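Local coordinates for protein beta-N-acetylhexosaminidase (Streptomyces plicatus, PDB 1JAK) that catalyses the hydrolysis of terminal, beta-linked N-acetylhexosamine residues as a family 20 glycoside hydrolase, using substrate-assisted catalysis, at residues I251-G255 and F329-M333; Y399-Y404 and Y460-L466. One frame throughout, in Å; residues are numbered along the deposited sequence.

Overall arrangement
Both contacts lie within the catalytic alpha/beta barrel, and both segments of contact 1 precede those of contact 2 along the chain. In contact 1 the loop after strand 246-250 meets helix 326-342, which follows strand 313-315; these strands are the two ends of the parallel sheet order, so the contact sits where the barrel closes. In contact 2 the loop after strand 389-392 meets helices 455-462 and 465-474, which follow the neighbouring strand 440-447. The centres of contact 1 and contact 2 are about 29 Å apart; the nearest atoms of contact 1 and contact 2 are about 9 Å apart. Contact 2 supplies pocket residues directly; contact 1 adds none, its F329 side chain lying about 11 Å from IFG.

Contact 1 of 2, residues I251-G255 and F329-M333; sequences IDMPG and FVAFM
P254 lies flat against F332, its CB 3.8 Å from the centroid of the F332 ring and only 12° off the ring normal, a CH-pi contact near the centre of the face. The neighbouring P254 CD reaches F332 CD2 at 3.7 Å and meets F329, approaching CE1 of that ring obliquely at 3.8 Å. F332 has CG anti to the backbone N (chi1 -180°), which sends its ring out from the helix to the loop. M253 takes the rim of the same ring: its CG lies near the ring plane, 3.9 Å from F332 CE2, while M253 SD stands 5.2 Å from the F332 ring centroid, a Met-aromatic contact made at the edge. The third helical side chain, M333, ends in CE, 3.5 Å from the carbonyl O of M253. The peptide bond between M253 and P254 is cis, which puts that oxygen and P254 CD on one side of the bond, and M333 CE lies near both.

Further out, M333 CG sits above one face of the F329 ring, toward its rim, and M333 N donates to F329 O one helical turn back. Polar bonds hold the loop to other parts of the chain: D252 OD1 accepts from G318 N, P254 O from T257 OG1, and backbone bonds join M253 with I316. The contact packs the loop after barrel strand 246-250 on helix 326-342, which follows strand 313-315.

Carbon, sulfur and ring surfaces meet, with one carbonyl oxygen against a methyl, all buried, so the contact is consistent with fit by shape rather than directional bonds.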
loop_
_atom_site.group_PDB
_atom_site.type_symbol
_atom_site.label_atom_id
_atom_site.label_comp_id
_atom_site.label_asym_id
_atom_site.label_seq_id
_atom_site.Cartn_x
_atom_site.Cartn_y
_atom_site.Cartn_z
ATOM N N ILE A 251 15.141 -1.357 3.746
ATOM C CA ILE A 251 16.378 -0.683 4.117
ATOM C C ILE A 251 17.130 -0.785 2.793
ATOM O O ILE A 251 17.614 -1.855 2.417
ATOM C CB ILE A 251 17.158 -1.421 5.220
ATOM C CG1 ILE A 251 16.383 -1.350 6.539
ATOM C CG2 ILE A 251 18.541 -0.783 5.385
ATOM C CD1 ILE A 251 16.159 0.060 7.051
ATOM N N ASP A 252 17.190 0.329 2.072
ATOM C CA ASP A 252 17.825 0.361 0.757
ATOM C C ASP A 252 19.344 0.201 0.795
ATOM O O ASP A 252 20.026 0.859 1.578
ATOM C CB ASP A 252 17.463 1.676 0.057
ATOM C CG ASP A 252 17.404 1.542 -1.452
ATOM O OD1 ASP A 252 18.067 0.637 -2.003
ATOM O OD2 ASP A 252 16.700 2.358 -2.092
ATOM N N MET A 253 19.863 -0.669 -0.069
ATOM C CA MET A 253 21.302 -0.916 -0.157
ATOM C C MET A 253 21.639 -1.507 -1.526
ATOM O O MET A 253 20.805 -2.170 -2.141
ATOM C CB MET A 253 21.738 -1.877 0.955
ATOM C CG MET A 253 20.961 -3.180 0.987
ATOM S SD MET A 253 21.432 -4.237 2.378
ATOM C CE MET A 253 20.489 -3.469 3.716
ATOM N N PRO A 254 22.866 -1.272 -2.029
ATOM C CA PRO A 254 23.960 -0.502 -1.433
ATOM C C PRO A 254 23.850 0.989 -1.734
ATOM O O PRO A 254 24.613 1.795 -1.202
ATOM C CB PRO A 254 25.195 -1.133 -2.065
ATOM C CG PRO A 254 24.725 -1.403 -3.455
ATOM C CD PRO A 254 23.323 -1.965 -3.249
ATOM N N GLY A 255 22.907 1.349 -2.602
ATOM C CA GLY A 255 22.709 2.748 -2.938
ATOM C C GLY A 255 21.686 3.374 -2.005
ATOM O O GLY A 255 21.114 2.673 -1.169
ATOM N N PHE A 329 28.199 -4.270 -7.460
ATOM C CA PHE A 329 26.781 -4.392 -7.129
ATOM C C PHE A 329 26.415 -5.874 -7.087
ATOM O O PHE A 329 25.771 -6.340 -6.145
ATOM C CB PHE A 329 25.928 -3.680 -8.181
ATOM C CG PHE A 329 24.446 -3.801 -7.949
ATOM C CD1 PHE A 329 23.803 -2.985 -7.022
ATOM C CD2 PHE A 329 23.692 -4.723 -8.666
ATOM C CE1 PHE A 329 22.425 -3.087 -6.819
ATOM C CE2 PHE A 329 22.315 -4.835 -8.470
ATOM C CZ PHE A 329 21.682 -4.013 -7.545
ATOM N N VAL A 330 26.830 -6.616 -8.111
ATOM C CA VAL A 330 26.541 -8.044 -8.170
ATOM C C VAL A 330 27.184 -8.773 -6.990
ATOM O O VAL A 330 26.541 -9.598 -6.341
ATOM C CB VAL A 330 27.038 -8.668 -9.499
ATOM C CG1 VAL A 330 26.782 -10.173 -9.499
ATOM C CG2 VAL A 330 26.324 -8.019 -10.675
ATOM N N ALA A 331 28.447 -8.466 -6.708
ATOM C CA ALA A 331 29.146 -9.098 -5.593
ATOM C C ALA A 331 28.431 -8.789 -4.280
ATOM O O ALA A 331 28.240 -9.673 -3.443
ATOM C CB ALA A 331 30.593 -8.607 -5.529
ATOM N N PHE A 332 28.035 -7.531 -4.109
ATOM C CA PHE A 332 27.340 -7.097 -2.900
ATOM C C PHE A 332 26.041 -7.871 -2.693
ATOM O O PHE A 332 25.781 -8.393 -1.605
ATOM C CB PHE A 332 27.017 -5.602 -2.984
ATOM C CG PHE A 332 26.300 -5.066 -1.773
ATOM C CD1 PHE A 332 27.005 -4.710 -0.628
ATOM C CD2 PHE A 332 24.915 -4.928 -1.778
ATOM C CE1 PHE A 332 26.341 -4.219 0.502
ATOM C CE2 PHE A 332 24.241 -4.439 -0.654
ATOM C CZ PHE A 332 24.955 -4.085 0.485
ATOM N N MET A 333 25.221 -7.939 -3.733
ATOM C CA MET A 333 23.949 -8.643 -3.630
ATOM C C MET A 333 24.125 -10.139 -3.400
ATOM O O MET A 333 23.306 -10.765 -2.731
ATOM C CB MET A 333 23.099 -8.387 -4.875
ATOM C CG MET A 333 22.574 -6.958 -4.939
ATOM S SD MET A 333 21.659 -6.527 -3.433
ATOM C CE MET A 333 20.682 -5.117 -4.021
#

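Contact 2 of 2, residues Y399-Y404 and Y460-L466; sequences YLDMKY and YMAFPRL. With IFG ((2R,3R,4S,5R)-2-acetamido-3,4-dihydroxy-5-hydroxymethyl-piperidine), chain F.
Y404, L400 and R465 bury the most surface here. The Y404 hydroxyl donates to Y460 O at 2.7 Å, striking a lone pair in the carbonyl plane, and accepts from water 1, which bonds to M461 O and to N and NE of R465. One face of the R465 guanidinium lies against the Y404 rim, NE 3.2 Å from CE1, with the two planes 35° apart. A bend at chi3 (-63°) turns the guanidinium back so that NH1 and NH2 both grip M402 O, NH1 at 2.9 Å. NH2 donates to M461 O at 3.1 Å, almost straight at 177°. A leucine in place of R465 offers M402 O, M461 O and the water no guanidinium and would probably leave the turn free to shift from the helix end.

L400 supplies the apolar part of the contact: its CD2 packs 3.7 Å from R465 CB, and its CD1 4.0 Å from L466 CD1. The Y404 ring edge points toward the Y460 face, and Y504 stacks on Y404.

The loop forms a type I turn, Y399 to M402, whose first and third residues bond the ligand: Y399 OH donates to IFG O7 at 2.7 Å, and IFG O6 to D401 OD2 at 2.6 Å. A loop after one barrel strand, braced by the helices after the next and presenting pocket side chains, is the arrangement of a TIM-barrel active site.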
loop_
_atom_site.group_PDB
_atom_site.type_symbol
_atom_site.label_atom_id
_atom_site.label_comp_id
_atom_site.label_asym_id
_atom_site.label_seq_id
_atom_site.Cartn_x
_atom_site.Cartn_y
_atom_site.Cartn_z
ATOM N N TYR A 399 3.460 5.272 -9.869
ATOM C CA TYR A 399 4.245 6.105 -8.965
ATOM C C TYR A 399 3.355 7.311 -8.665
ATOM O O TYR A 399 3.164 8.185 -9.514
ATOM C CB TYR A 399 5.553 6.530 -9.642
ATOM C CG TYR A 399 6.711 5.606 -9.335
ATOM C CD1 TYR A 399 6.516 4.229 -9.196
ATOM C CD2 TYR A 399 8.001 6.108 -9.161
ATOM C CE1 TYR A 399 7.573 3.379 -8.882
ATOM C CE2 TYR A 399 9.068 5.266 -8.847
ATOM C CZ TYR A 399 8.843 3.903 -8.705
ATOM O OH TYR A 399 9.874 3.069 -8.356
ATOM N N LEU A 400 2.798 7.344 -7.456
ATOM C CA LEU A 400 1.883 8.411 -7.066
ATOM C C LEU A 400 2.503 9.794 -6.888
ATOM O O LEU A 400 1.782 10.777 -6.734
ATOM C CB LEU A 400 1.130 7.996 -5.796
ATOM C CG LEU A 400 0.352 6.683 -5.951
ATOM C CD1 LEU A 400 -0.149 6.219 -4.591
ATOM C CD2 LEU A 400 -0.822 6.872 -6.917
ATOM N N ASP A 401 3.831 9.872 -6.905
ATOM C CA ASP A 401 4.508 11.158 -6.777
ATOM C C ASP A 401 4.657 11.823 -8.143
ATOM O O ASP A 401 5.076 12.976 -8.230
ATOM C CB ASP A 401 5.896 10.975 -6.152
ATOM C CG ASP A 401 6.819 10.138 -7.019
ATOM O OD1 ASP A 401 6.397 9.050 -7.458
ATOM O OD2 ASP A 401 7.969 10.561 -7.258
ATOM N N MET A 402 4.315 11.107 -9.210
ATOM C CA MET A 402 4.454 11.677 -10.548
ATOM C C MET A 402 3.322 12.647 -10.877
ATOM O O MET A 402 2.154 12.381 -10.594
ATOM C CB MET A 402 4.518 10.566 -11.603
ATOM C CG MET A 402 5.515 10.840 -12.733
ATOM S SD MET A 402 7.225 11.024 -12.151
ATOM C CE MET A 402 7.511 9.404 -11.418
ATOM N N LYS A 403 3.680 13.785 -11.461
ATOM C CA LYS A 403 2.700 14.801 -11.828
ATOM C C LYS A 403 1.647 14.288 -12.803
ATOM O O LYS A 403 1.930 13.447 -13.656
ATOM C CB LYS A 403 3.400 16.008 -12.459
ATOM C CG LYS A 403 4.279 16.792 -11.501
ATOM C CD LYS A 403 4.893 17.995 -12.204
ATOM C CE LYS A 403 5.780 18.794 -11.260
ATOM N NZ LYS A 403 6.371 19.980 -11.945
ATOM N N TYR A 404 0.432 14.815 -12.673
ATOM C CA TYR A 404 -0.676 14.447 -13.550
ATOM C C TYR A 404 -0.474 15.134 -14.897
ATOM O O TYR A 404 -0.732 14.553 -15.956
ATOM C CB TYR A 404 -1.999 14.924 -12.961
ATOM C CG TYR A 404 -2.317 14.365 -11.599
ATOM C CD1 TYR A 404 -2.813 13.070 -11.455
ATOM C CD2 TYR A 404 -2.151 15.142 -10.454
ATOM C CE1 TYR A 404 -3.144 12.566 -10.202
ATOM C CE2 TYR A 404 -2.476 14.649 -9.197
ATOM C CZ TYR A 404 -2.977 13.362 -9.078
ATOM O OH TYR A 404 -3.339 12.882 -7.843
ATOM N N TYR A 460 -3.458 14.513 -1.956
ATOM C CA TYR A 460 -3.601 15.097 -3.285
ATOM C C TYR A 460 -2.888 14.307 -4.381
ATOM O O TYR A 460 -3.375 14.232 -5.513
ATOM C CB TYR A 460 -3.100 16.542 -3.279
ATOM C CG TYR A 460 -3.220 17.222 -4.623
ATOM C CD1 TYR A 460 -4.445 17.712 -5.078
ATOM C CD2 TYR A 460 -2.110 17.346 -5.453
ATOM C CE1 TYR A 460 -4.557 18.310 -6.339
ATOM C CE2 TYR A 460 -2.208 17.937 -6.706
ATOM C CZ TYR A 460 -3.429 18.416 -7.143
ATOM O OH TYR A 460 -3.510 18.997 -8.387
ATOM N N MET A 461 -1.745 13.712 -4.047
ATOM C CA MET A 461 -0.990 12.937 -5.024
ATOM C C MET A 461 -1.428 11.473 -5.052
ATOM O O MET A 461 -1.324 10.808 -6.081
ATOM C CB MET A 461 0.514 13.036 -4.737
ATOM C CG MET A 461 1.091 14.443 -4.927
ATOM S SD MET A 461 0.693 15.182 -6.534
ATOM C CE MET A 461 1.726 14.203 -7.644
ATOM N N ALA A 462 -1.934 10.973 -3.929
ATOM C CA ALA A 462 -2.381 9.584 -3.866
ATOM C C ALA A 462 -3.752 9.408 -4.518
ATOM O O ALA A 462 -4.004 8.402 -5.179
ATOM C CB ALA A 462 -2.423 9.110 -2.419
ATOM N N PHE A 463 -4.636 10.385 -4.327
ATOM C CA PHE A 463 -5.980 10.327 -4.902
ATOM C C PHE A 463 -6.077 11.242 -6.117
ATOM O O PHE A 463 -5.595 12.374 -6.086
ATOM C CB PHE A 463 -7.023 10.738 -3.858
ATOM C CG PHE A 463 -7.151 9.769 -2.712
ATOM C CD1 PHE A 463 -6.259 9.805 -1.643
ATOM C CD2 PHE A 463 -8.160 8.812 -2.710
ATOM C CE1 PHE A 463 -6.373 8.901 -0.586
ATOM C CE2 PHE A 463 -8.282 7.903 -1.658
ATOM C CZ PHE A 463 -7.385 7.949 -0.594
ATOM N N PRO A 464 -6.818 10.823 -7.156
ATOM C CA PRO A 464 -7.597 9.591 -7.327
ATOM C C PRO A 464 -6.966 8.344 -7.954
ATOM O O PRO A 464 -7.694 7.422 -8.321
ATOM C CB PRO A 464 -8.768 10.078 -8.162
ATOM C CG PRO A 464 -8.053 10.961 -9.155
ATOM C CD PRO A 464 -7.047 11.735 -8.294
ATOM N N ARG A 465 -5.645 8.286 -8.082
ATOM C CA ARG A 465 -5.023 7.113 -8.696
ATOM C C ARG A 465 -4.901 5.886 -7.788
ATOM O O ARG A 465 -4.849 4.753 -8.275
ATOM C CB ARG A 465 -3.646 7.491 -9.255
ATOM C CG ARG A 465 -3.722 8.476 -10.422
ATOM C CD ARG A 465 -2.341 8.973 -10.857
ATOM N NE ARG A 465 -1.674 9.718 -9.790
ATOM C CZ ARG A 465 -0.567 10.436 -9.954
ATOM N NH1 ARG A 465 0.010 10.518 -11.146
ATOM N NH2 ARG A 465 -0.034 11.075 -8.920
ATOM N N LEU A 466 -4.871 6.105 -6.475
ATOM C CA LEU A 466 -4.735 5.008 -5.515
ATOM C C LEU A 466 -5.773 3.886 -5.670
ATOM O O LEU A 466 -5.422 2.706 -5.663
ATOM C CB LEU A 466 -4.782 5.560 -4.083
ATOM C CG LEU A 466 -4.549 4.558 -2.949
ATOM C CD1 LEU A 466 -3.104 4.079 -2.963
ATOM C CD2 LEU A 466 -4.872 5.225 -1.616
HETATM N N1 IFG F . 13.418 6.676 -8.109
HETATM C C2 IFG F . 13.904 6.311 -6.753
HETATM C C3 IFG F . 13.023 6.837 -5.548
HETATM C C4 IFG F . 12.457 8.256 -5.762
HETATM C C5 IFG F . 11.745 8.295 -7.117
HETATM C C6 IFG F . 11.078 9.620 -7.470
HETATM C C7 IFG F . 12.988 4.041 -7.011
HETATM C C8 IFG F . 13.005 2.537 -6.916
HETATM C C9 IFG F . 12.672 7.932 -8.285
HETATM N N2 IFG F . 14.038 4.841 -6.656
HETATM O O7 IFG F . 11.964 4.547 -7.449
HETATM O O3 IFG F . 13.796 6.810 -4.355
HETATM O O4 IFG F . 13.541 9.183 -5.779
HETATM O O6 IFG F . 10.051 9.441 -8.439
HETATM O O HOH W 1 -3.441 10.234 -7.620
#